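Local coordinates for amphoterin-induced protein 1 (Mus musculus, PDB 2XOT), which promotes the growth and fasciculation of neurites and may mediate homophilic and heterophilic cell-cell adhesion, its extracellular leucine-rich repeats carrying the homodimer contact, at residues S149-V153 and E154-D158; Q184-P187 and A188-N192; S11-N15 and C16-S20; N77-S80 and S81-V85; K176-L180 and T181-K185. One frame throughout, in Å; residues are numbered along the deposited sequence.

Interaction 1: S149-V153 and E154-D158; sequences SRFPV and ELIKD
Pro-152 and Val-153 turn their carbonyl oxygens onto the residues that follow, Pro-152 O accepting from Leu-155 N at 3.1 Å and Val-153 O from both Ile-156 N and Lys-157 N. These bonds close a compact turn in the fifth leucine-rich repeat, in the connection between strands 140-142 and 167-169, and Pro-152 itself is the centre of an inverse gamma turn. The two donors on Val-153 O come from different directions: Ile-156 N stands well above the carbonyl plane, whereas Lys-157 N lies nearly on the line of the C=O bond, at 2.9 Å.

A salt bridge between exposed Arg-150 and partly exposed Glu-154 spans the turn. Arg-150 CG stands anti to the backbone N (chi1 -167°) and the chain bends at chi3, which carries NH2 to within 2.5 Å of Glu-154 OE1. That oxygen lies close to the guanidinium plane, but the N-H reaches it on the syn side from out of the carboxylate plane. The second pairing, Arg-150 NH1 to Glu-154 OE2, is weak at 3.4 Å, with the two planes 35° apart, and most of the grip rests on NH2. An alanine in place of Glu-154 would take away the carboxylate and would probably leave the Arg-150 guanidinium without its mate and freer to swing.

Two apolar pairs complete the contact. Leu-155 CD1 sits 3.9 Å from Pro-152 CB, while Phe-151 also leans on Leu-170 and Leu-183. Ile-156 approaches the Phe-151 ring near its plane, at the edge, with CD1 3.8 Å from CZ.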
# COMPACT_ATOMS: atom_id res chain seq x y z
N SER B 149 5.86 30.30 -1.61
CA SER B 149 7.07 31.14 -1.71
C SER B 149 8.05 30.96 -0.54
O SER B 149 9.27 31.21 -0.72
CB SER B 149 6.70 32.63 -1.89
OG SER B 149 6.21 33.18 -0.67
N ARG B 150 7.56 30.51 0.62
CA ARG B 150 8.43 30.14 1.75
C ARG B 150 8.56 28.63 1.95
O ARG B 150 7.57 27.92 2.18
CB ARG B 150 7.97 30.75 3.08
CG ARG B 150 9.05 30.63 4.14
CD ARG B 150 8.62 31.02 5.55
NE ARG B 150 8.01 29.90 6.22
CZ ARG B 150 8.62 29.09 7.09
NH1 ARG B 150 9.89 29.24 7.44
NH2 ARG B 150 7.93 28.13 7.61
N PHE B 151 9.80 28.15 1.93
CA PHE B 151 10.07 26.74 2.20
C PHE B 151 9.66 26.42 3.64
O PHE B 151 10.15 27.04 4.57
CB PHE B 151 11.55 26.40 2.02
CG PHE B 151 11.85 24.95 2.19
CD1 PHE B 151 11.71 24.07 1.13
CD2 PHE B 151 12.27 24.45 3.42
CE1 PHE B 151 11.97 22.73 1.29
CE2 PHE B 151 12.53 23.09 3.57
CZ PHE B 151 12.37 22.24 2.51
N PRO B 152 8.74 25.45 3.81
CA PRO B 152 8.30 25.01 5.15
C PRO B 152 9.31 24.14 5.90
O PRO B 152 9.08 22.95 6.10
CB PRO B 152 7.02 24.24 4.86
CG PRO B 152 7.16 23.78 3.45
CD PRO B 152 8.03 24.76 2.73
N VAL B 153 10.42 24.74 6.34
CA VAL B 153 11.52 23.98 6.91
C VAL B 153 11.12 23.24 8.19
O VAL B 153 11.71 22.22 8.53
CB VAL B 153 12.75 24.89 7.17
CG1 VAL B 153 12.50 25.81 8.38
CG2 VAL B 153 14.02 24.03 7.34
N GLU B 154 10.07 23.70 8.86
CA GLU B 154 9.62 23.09 10.10
C GLU B 154 9.04 21.69 9.90
O GLU B 154 8.95 20.92 10.86
CB GLU B 154 8.57 23.96 10.81
CG GLU B 154 9.07 25.34 11.24
CD GLU B 154 9.21 26.32 10.08
OE1 GLU B 154 8.56 26.13 9.03
OE2 GLU B 154 10.00 27.27 10.20
N LEU B 155 8.63 21.35 8.68
CA LEU B 155 8.16 19.99 8.41
C LEU B 155 9.26 18.94 8.63
O LEU B 155 8.97 17.82 9.05
CB LEU B 155 7.61 19.86 6.98
CG LEU B 155 6.26 20.54 6.74
CD1 LEU B 155 5.85 20.49 5.27
CD2 LEU B 155 5.19 19.90 7.64
N ILE B 156 10.51 19.33 8.34
CA ILE B 156 11.62 18.38 8.30
C ILE B 156 12.81 18.67 9.22
O ILE B 156 13.65 17.79 9.42
CB ILE B 156 12.11 18.19 6.85
CG1 ILE B 156 12.57 19.52 6.24
CG2 ILE B 156 11.01 17.52 6.03
CD1 ILE B 156 13.17 19.39 4.88
N LYS B 157 12.87 19.87 9.79
CA LYS B 157 13.97 20.25 10.68
C LYS B 157 13.88 19.57 12.05
O LYS B 157 12.85 19.63 12.71
CB LYS B 157 13.98 21.77 10.86
CG LYS B 157 15.21 22.35 11.54
CD LYS B 157 15.11 23.87 11.54
CE LYS B 157 16.33 24.53 12.16
NZ LYS B 157 16.35 25.99 11.89
N ASP B 158 14.97 18.94 12.46
CA ASP B 158 15.08 18.30 13.78
C ASP B 158 14.59 19.27 14.85
O ASP B 158 14.99 20.43 14.88
CB ASP B 158 16.53 17.86 14.06

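Interaction 2: Q184-P187 and A188-N192; sequences QKLP and AWVKN
Pro-187 and Trp-189 lie side by side, and the proline ring sets its CG over one face of the indole, 4.1 Å from the centroid of the five-membered ring and 26° off its normal, a CH-pi contact. The Trp-189 torsion makes this possible: CG stands between the backbone N and the carbonyl carbon (chi1 67°), folding the indole back along the chain. Val-190 CG2 occupies the same indole face toward its rim and also touches Pro-187 CG at 3.9 Å, wedging the three side chains together. Leu-186 CG extends the apolar group to Val-190 CG1, and its side chain packs on Ile-156 of the fifth repeat.

Pro-187 is the N-cap of helix 188-191, in the region where the last repeat passes into the C-terminal cap of the leucine-rich repeat domain. Its carbonyl oxygen accepts both Val-190 N at 2.9 Å and Lys-191 N at 3.2 Å.

Toward Gln-184 the packing gives way to water. The Lys-191 chain, extended beyond CG, runs back past Leu-186 and delivers NZ to Gln-184 O at 3.0 Å, from above its carbonyl plane. NZ also donates to two waters: one, at 2.7 Å, hydrogen-bonds onward to Gln-184 OE1, and the other bridges to Leu-186 O. A leucine in place of Lys-191 would remove the ammonium group and would probably deprive Gln-184 O of this donor and both waters of the group that links them to the helix. Gln-184 itself is exposed, and its amide meets Lys-191 through water, with OE1 and NZ 3.9 Å apart.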
# COMPACT_ATOMS: atom_id res chain seq x y z
N GLN B 184 21.33 20.79 4.49
CA GLN B 184 22.57 20.02 4.53
C GLN B 184 22.63 19.05 5.72
O GLN B 184 23.21 17.98 5.63
CB GLN B 184 23.79 20.95 4.58
CG GLN B 184 24.99 20.45 3.71
CD GLN B 184 25.72 19.20 4.24
OE1 GLN B 184 25.99 18.26 3.48
NE2 GLN B 184 26.08 19.22 5.52
N LYS B 185 22.03 19.43 6.83
CA LYS B 185 22.03 18.63 8.04
C LYS B 185 21.07 17.45 8.01
O LYS B 185 21.17 16.55 8.86
CB LYS B 185 21.66 19.51 9.24
CG LYS B 185 22.78 20.39 9.66
CD LYS B 185 22.33 21.58 10.49
CE LYS B 185 23.56 22.41 10.87
NZ LYS B 185 23.25 23.77 11.39
N LEU B 186 20.16 17.44 7.04
CA LEU B 186 19.14 16.39 6.98
C LEU B 186 19.79 15.05 6.64
O LEU B 186 20.80 15.02 5.96
CB LEU B 186 18.07 16.70 5.93
CG LEU B 186 16.87 17.61 6.21
CD1 LEU B 186 17.13 18.56 7.33
CD2 LEU B 186 16.46 18.37 4.91
N PRO B 187 19.20 13.95 7.11
CA PRO B 187 19.64 12.65 6.66
C PRO B 187 19.30 12.45 5.18
O PRO B 187 18.27 12.93 4.72
CB PRO B 187 18.87 11.67 7.55
CG PRO B 187 17.76 12.43 8.12
CD PRO B 187 18.07 13.88 8.04
N ALA B 188 20.18 11.77 4.47
CA ALA B 188 20.05 11.54 3.03
C ALA B 188 18.75 10.88 2.65
O ALA B 188 18.27 11.09 1.56
CB ALA B 188 21.23 10.72 2.53
N TRP B 189 18.15 10.08 3.55
CA TRP B 189 16.82 9.49 3.29
C TRP B 189 15.69 10.50 3.23
O TRP B 189 14.67 10.23 2.58
CB TRP B 189 16.47 8.36 4.27
CG TRP B 189 16.25 8.70 5.72
CD1 TRP B 189 17.15 8.53 6.75
CD2 TRP B 189 15.03 9.18 6.33
NE1 TRP B 189 16.58 8.90 7.94
CE2 TRP B 189 15.28 9.30 7.71
CE3 TRP B 189 13.77 9.52 5.84
CZ2 TRP B 189 14.31 9.76 8.62
CZ3 TRP B 189 12.80 9.98 6.73
CH2 TRP B 189 13.08 10.10 8.10
N VAL B 190 15.86 11.64 3.88
CA VAL B 190 14.92 12.75 3.72
C VAL B 190 15.25 13.50 2.42
O VAL B 190 14.38 13.76 1.61
CB VAL B 190 14.92 13.67 4.93
CG1 VAL B 190 14.04 14.88 4.68
CG2 VAL B 190 14.42 12.90 6.18
N LYS B 191 16.53 13.79 2.20
CA LYS B 191 16.93 14.54 1.01
C LYS B 191 16.54 13.79 -0.25
O LYS B 191 16.26 14.41 -1.29
CB LYS B 191 18.45 14.80 1.00
CG LYS B 191 19.06 15.57 2.17
CD LYS B 191 20.61 15.38 2.23
CE LYS B 191 21.27 16.36 3.17
NZ LYS B 191 22.75 16.14 3.34
N ASN B 192 16.57 12.46 -0.18
CA ASN B 192 16.26 11.61 -1.33
C ASN B 192 14.85 11.88 -1.91
O ASN B 192 14.63 11.71 -3.11
CB ASN B 192 16.37 10.15 -0.93
CG ASN B 192 16.27 9.22 -2.09
OD1 ASN B 192 15.31 8.47 -2.21
ND2 ASN B 192 17.29 9.20 -2.91
O HOH W 1 23.71 17.78 1.36
O HOH W 2 23.26 13.91 4.37

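Interaction 3: S11-N15 and C16-S20; sequences SCPAN and CLCAS
Different first torsions bring Cys-12 and Cys-18 into covalent reach: SG of Cys-12 extends anti to its own nitrogen (chi1 -168°), while SG of Cys-18 lies beside its nitrogen and anti to the carbonyl carbon (chi1 -62°). Cys-12 SG and Cys-18 SG are bonded at 2.0 Å with a chi3 of 88°, near the perpendicular expected of a relaxed disulfide. This bond closes a small ring in the LRRNT region, the cysteine-rich cap at the N-terminal end of the repeats.

Inside the ring the chain reverses through a type I beta turn from Pro-13 to Cys-16, whose closing bond, Cys-16 N to Pro-13 O, is weak at 3.5 Å. A water sits in the bend, 2.6 Å from Pro-13 O and 2.8 Å from Cys-16 O. Pro-13 lies against two of the sulfurs: CD touches Cys-18 SG at 3.8 Å and CB meets Cys-16 SG at 4.0 Å.

A second disulfide ties Cys-16 to Cys-25, across the ends of strands 17-19 and 22-24. Strand 17-19 runs antiparallel to strand 22-24, whose Leu-23 packs on Pro-13 and Cys-18, while Leu-17 and Ala-19 pack on Gln-145 and Tyr-120 of the second subunit, respectively.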
# COMPACT_ATOMS: atom_id res chain seq x y z
N SER B 11 -28.35 -0.82 -0.02
CA SER B 11 -27.21 0.06 0.46
C SER B 11 -26.31 1.00 -0.35
O SER B 11 -25.58 1.79 0.24
CB SER B 11 -26.29 -0.73 1.43
OG SER B 11 -25.22 -1.41 0.80
N CYS B 12 -26.43 1.00 -1.66
CA CYS B 12 -25.55 1.75 -2.53
C CYS B 12 -26.15 3.13 -2.69
O CYS B 12 -27.25 3.24 -3.20
CB CYS B 12 -25.46 1.08 -3.90
SG CYS B 12 -24.16 1.73 -4.91
N PRO B 13 -25.41 4.18 -2.30
CA PRO B 13 -25.95 5.53 -2.47
C PRO B 13 -26.23 5.82 -3.92
O PRO B 13 -25.80 5.07 -4.78
CB PRO B 13 -24.82 6.43 -1.96
CG PRO B 13 -24.04 5.55 -1.05
CD PRO B 13 -24.08 4.21 -1.68
N ALA B 14 -26.90 6.94 -4.18
CA ALA B 14 -27.56 7.23 -5.46
C ALA B 14 -26.69 7.23 -6.72
O ALA B 14 -27.00 6.57 -7.71
CB ALA B 14 -28.30 8.57 -5.35
N ASN B 15 -25.63 8.01 -6.71
CA ASN B 15 -24.80 8.17 -7.91
C ASN B 15 -23.48 7.37 -7.85
O ASN B 15 -22.46 7.78 -8.43
CB ASN B 15 -24.54 9.66 -8.12
CG ASN B 15 -25.79 10.39 -8.53
OD1 ASN B 15 -26.16 10.36 -9.70
ND2 ASN B 15 -26.45 11.01 -7.58
N CYS B 16 -23.53 6.22 -7.18
CA CYS B 16 -22.35 5.40 -6.95
C CYS B 16 -22.47 4.03 -7.58
O CYS B 16 -23.55 3.49 -7.79
CB CYS B 16 -22.15 5.20 -5.45
SG CYS B 16 -21.84 6.72 -4.60
N LEU B 17 -21.31 3.47 -7.86
CA LEU B 17 -21.15 2.08 -8.18
C LEU B 17 -20.59 1.48 -6.92
O LEU B 17 -19.57 1.92 -6.43
CB LEU B 17 -20.10 1.91 -9.26
CG LEU B 17 -20.42 1.99 -10.74
CD1 LEU B 17 -19.10 2.30 -11.51
CD2 LEU B 17 -21.03 0.66 -11.16
N CYS B 18 -21.27 0.46 -6.40
CA CYS B 18 -20.82 -0.20 -5.20
C CYS B 18 -20.31 -1.60 -5.55
O CYS B 18 -21.07 -2.45 -6.02
CB CYS B 18 -21.98 -0.25 -4.23
SG CYS B 18 -22.50 1.40 -3.77
N ALA B 19 -19.02 -1.81 -5.34
CA ALA B 19 -18.35 -3.07 -5.58
C ALA B 19 -17.81 -3.56 -4.23
O ALA B 19 -16.71 -3.19 -3.84
CB ALA B 19 -17.25 -2.85 -6.53
N SER B 20 -18.58 -4.40 -3.53
CA SER B 20 -18.37 -4.72 -2.11
C SER B 20 -17.90 -3.49 -1.36
O SER B 20 -18.66 -2.54 -1.21
CB SER B 20 -17.47 -5.95 -1.89
OG SER B 20 -16.16 -5.80 -2.42
O HOH W 3 -26.26 3.89 -7.06

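Interaction 4: N77-S80 and S81-V85; sequences NFIS and SEAFV
A type I beta turn from Ser-80 to Ala-83, doubled by an ST turn at Ser-80, carries the chain out of strand 78-79 in the second leucine-rich repeat. The ST turn rests on Ser-80 OG, which accepts Glu-82 N at 2.8 Å with an N-H...O angle of 162°. OG gets there because it stands roughly anti to the backbone N (chi1 157°), beside the carbonyl carbon, which brings it within reach of Glu-82 N. The carbonyl oxygen of Ser-80 closes the beta turn with Ala-83 N at 3.1 Å. One serine thus receives two successive N-H groups, one on its hydroxyl and one on its backbone.

A second type I turn, Glu-82 to Val-85, follows directly and has only a weak closing bond. Ala-83 O is bonded by Trp-58 NE1 of the preceding repeat, and Phe-84 reaches inward to Leu-111, so successive coils are joined through this bend.

The apolar side gathers on one methyl of Ile-79. Ile-79 CG2 lies 3.8 Å from Ala-83 CB and meets the Phe-84 ring obliquely, 3.8 Å from CE2 and 3.9 Å from CZ.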
# COMPACT_ATOMS: atom_id res chain seq x y z
N ASN B 77 -12.95 24.55 -1.83
CA ASN B 77 -12.27 25.72 -1.25
C ASN B 77 -12.39 25.80 0.27
O ASN B 77 -11.93 26.76 0.88
CB ASN B 77 -12.74 26.99 -1.92
CG ASN B 77 -14.22 27.18 -1.80
OD1 ASN B 77 -14.82 26.81 -0.81
ND2 ASN B 77 -14.81 27.75 -2.82
N PHE B 78 -13.00 24.80 0.90
CA PHE B 78 -13.21 24.82 2.33
C PHE B 78 -13.25 23.42 2.92
O PHE B 78 -13.92 22.56 2.37
CB PHE B 78 -14.51 25.56 2.67
CG PHE B 78 -14.97 25.32 4.07
CD1 PHE B 78 -14.45 26.07 5.11
CD2 PHE B 78 -15.86 24.30 4.36
CE1 PHE B 78 -14.84 25.84 6.42
CE2 PHE B 78 -16.24 24.05 5.67
CZ PHE B 78 -15.73 24.83 6.69
N ILE B 79 -12.53 23.19 4.02
CA ILE B 79 -12.55 21.91 4.73
C ILE B 79 -12.77 22.20 6.18
O ILE B 79 -12.04 22.99 6.77
CB ILE B 79 -11.21 21.14 4.60
CG1 ILE B 79 -10.89 20.85 3.13
CG2 ILE B 79 -11.24 19.82 5.38
CD1 ILE B 79 -9.45 20.56 2.88
N SER B 80 -13.78 21.56 6.77
CA SER B 80 -14.13 21.79 8.16
C SER B 80 -13.03 21.32 9.12
O SER B 80 -12.31 20.35 8.85
CB SER B 80 -15.44 21.08 8.51
OG SER B 80 -15.55 20.83 9.91
N SER B 81 -12.93 22.01 10.26
CA SER B 81 -11.99 21.62 11.32
C SER B 81 -12.40 20.30 11.98
O SER B 81 -11.68 19.79 12.84
CB SER B 81 -11.92 22.73 12.36
OG SER B 81 -13.23 23.17 12.70
N GLU B 82 -13.54 19.75 11.58
CA GLU B 82 -14.01 18.47 12.09
C GLU B 82 -14.26 17.45 10.98
O GLU B 82 -14.87 16.43 11.22
CB GLU B 82 -15.33 18.67 12.83
CG GLU B 82 -15.38 19.89 13.74
CD GLU B 82 -14.47 19.77 14.93
OE1 GLU B 82 -14.45 18.68 15.55
OE2 GLU B 82 -13.77 20.77 15.25
N ALA B 83 -13.80 17.74 9.77
CA ALA B 83 -14.13 16.92 8.60
C ALA B 83 -13.56 15.50 8.69
O ALA B 83 -14.09 14.59 8.07
CB ALA B 83 -13.64 17.60 7.35
N PHE B 84 -12.51 15.31 9.46
CA PHE B 84 -11.80 14.03 9.49
C PHE B 84 -12.03 13.25 10.77
O PHE B 84 -11.46 12.18 10.98
CB PHE B 84 -10.33 14.29 9.22
CG PHE B 84 -10.08 14.99 7.91
CD1 PHE B 84 -10.51 14.43 6.72
CD2 PHE B 84 -9.44 16.21 7.86
CE1 PHE B 84 -10.28 15.06 5.52
CE2 PHE B 84 -9.22 16.85 6.65
CZ PHE B 84 -9.64 16.27 5.48
N VAL B 85 -12.93 13.75 11.63
CA VAL B 85 -13.38 12.99 12.79
C VAL B 85 -14.01 11.61 12.45
O VAL B 85 -13.74 10.63 13.17
CB VAL B 85 -14.35 13.82 13.66
CG1 VAL B 85 -15.03 12.96 14.71
CG2 VAL B 85 -13.61 14.99 14.31

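Interaction 5: K176-L180 and T181-K185; sequences KKLPL and TDLQK
Pro-179 O and Leu-183 N make the central bond of this contact, 3.0 Å long. Leu-180 O repeats the pattern one residue on, taking Gln-184 N at 3.0 Å. A further bond from Asp-182 N to Pro-179 O is weak, bent to 120°.

Side chains close round the same carbonyl. Leu-183, its CG anti to the carbonyl carbon (chi1 -65°), folds back so that CG lies 3.3 Å from Pro-179 O and CD1 reaches Leu-178 CB at 4.1 Å. Asp-182 comes alongside the proline ring, OD2 3.6 Å from Pro-179 CB, and OD2 also forms a long, weak ion pair with Lys-157 NZ.

Pro-179 is itself the centre of an inverse gamma turn, with a weak bond from Leu-180 N to Leu-178 O, which probably helps direct its carbonyl to the helix. Farther out, Phe-151 and Val-153 of the preceding repeat pack on the proline ring, and Leu-207 of helix 205-216 touches both Leu-178 and Leu-180. Together these features make a proline N-cap opening the short helix 180-184, which ends the sixth leucine-rich repeat.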
# COMPACT_ATOMS: atom_id res chain seq x y z
N LYS B 176 12.14 30.86 -3.88
CA LYS B 176 13.28 31.65 -4.35
C LYS B 176 14.48 31.41 -3.47
O LYS B 176 15.60 31.45 -3.95
CB LYS B 176 12.94 33.16 -4.41
N LYS B 177 14.24 31.16 -2.19
CA LYS B 177 15.27 30.99 -1.18
C LYS B 177 15.11 29.66 -0.45
O LYS B 177 13.98 29.26 -0.17
CB LYS B 177 15.24 32.14 -0.19
N LEU B 178 16.20 29.00 -0.13
CA LEU B 178 16.14 27.80 0.67
C LEU B 178 16.98 27.96 1.92
O LEU B 178 17.98 28.69 1.90
CB LEU B 178 16.63 26.61 -0.14
CG LEU B 178 15.82 26.31 -1.41
CD1 LEU B 178 16.52 25.24 -2.23
CD2 LEU B 178 14.38 25.89 -1.07
N PRO B 179 16.60 27.26 2.99
CA PRO B 179 17.42 27.20 4.18
C PRO B 179 18.50 26.14 3.99
O PRO B 179 18.34 25.02 4.46
CB PRO B 179 16.43 26.79 5.26
CG PRO B 179 15.47 25.89 4.56
CD PRO B 179 15.38 26.44 3.14
N LEU B 180 19.57 26.51 3.30
CA LEU B 180 20.59 25.57 2.85
C LEU B 180 21.35 24.89 3.98
O LEU B 180 21.62 23.70 3.88
CB LEU B 180 21.58 26.26 1.93
CG LEU B 180 21.02 26.85 0.64
CD1 LEU B 180 22.11 27.64 -0.07
CD2 LEU B 180 20.44 25.76 -0.29
N THR B 181 21.70 25.62 5.03
CA THR B 181 22.40 25.03 6.17
C THR B 181 21.53 24.01 6.89
O THR B 181 22.03 23.02 7.44
CB THR B 181 22.82 26.11 7.19
OG1 THR B 181 23.57 27.11 6.52
CG2 THR B 181 23.72 25.51 8.27
N ASP B 182 20.22 24.25 6.90
CA ASP B 182 19.29 23.30 7.50
C ASP B 182 19.14 22.06 6.64
O ASP B 182 19.09 20.94 7.15
CB ASP B 182 17.91 23.94 7.70
CG ASP B 182 17.89 25.00 8.79
OD1 ASP B 182 18.66 24.87 9.77
OD2 ASP B 182 17.08 25.94 8.69
N LEU B 183 19.06 22.27 5.33
CA LEU B 183 18.91 21.16 4.40
C LEU B 183 20.12 20.22 4.37
O LEU B 183 19.92 19.02 4.23
CB LEU B 183 18.64 21.68 2.97
CG LEU B 183 17.32 22.42 2.77
CD1 LEU B 183 17.15 22.82 1.30
CD2 LEU B 183 16.15 21.58 3.26
N GLN B 184 21.33 20.79 4.49
CA GLN B 184 22.57 20.02 4.53
C GLN B 184 22.63 19.05 5.72
O GLN B 184 23.21 17.98 5.63
CB GLN B 184 23.79 20.95 4.58
CG GLN B 184 24.99 20.45 3.71
CD GLN B 184 25.72 19.20 4.24
OE1 GLN B 184 25.99 18.26 3.48
NE2 GLN B 184 26.08 19.22 5.52
N LYS B 185 22.03 19.43 6.83
CA LYS B 185 22.03 18.63 8.04
C LYS B 185 21.07 17.45 8.01
O LYS B 185 21.17 16.55 8.86
CB LYS B 185 21.66 19.51 9.24
CG LYS B 185 22.78 20.39 9.66
CD LYS B 185 22.33 21.58 10.49
CE LYS B 185 23.56 22.41 10.87
NZ LYS B 185 23.25 23.77 11.39

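Overall arrangement
Each of the five contacts is local, closing a turn between adjoining residues; none encloses another. From the N terminus, interaction 3 closes the disulfide loop that leads into strand 17-19 of the N-terminal cap, about 24 Å between centres from interaction 4, which bends the chain after strand 78-79 of the second repeat. Interaction 1 closes a turn between strands 140-142 and 167-169 in the fifth, and interaction 5 opens helix 180-184 in the sixth. Interactions 5 and 2 share Gln-184 and Lys-185 and link helices 180-184 and 188-191, which follow each other in the chain. Interactions 1, 2 and 5 form one cluster, since interaction 1 packs on both others, tying the last repeats to the C-terminal cap.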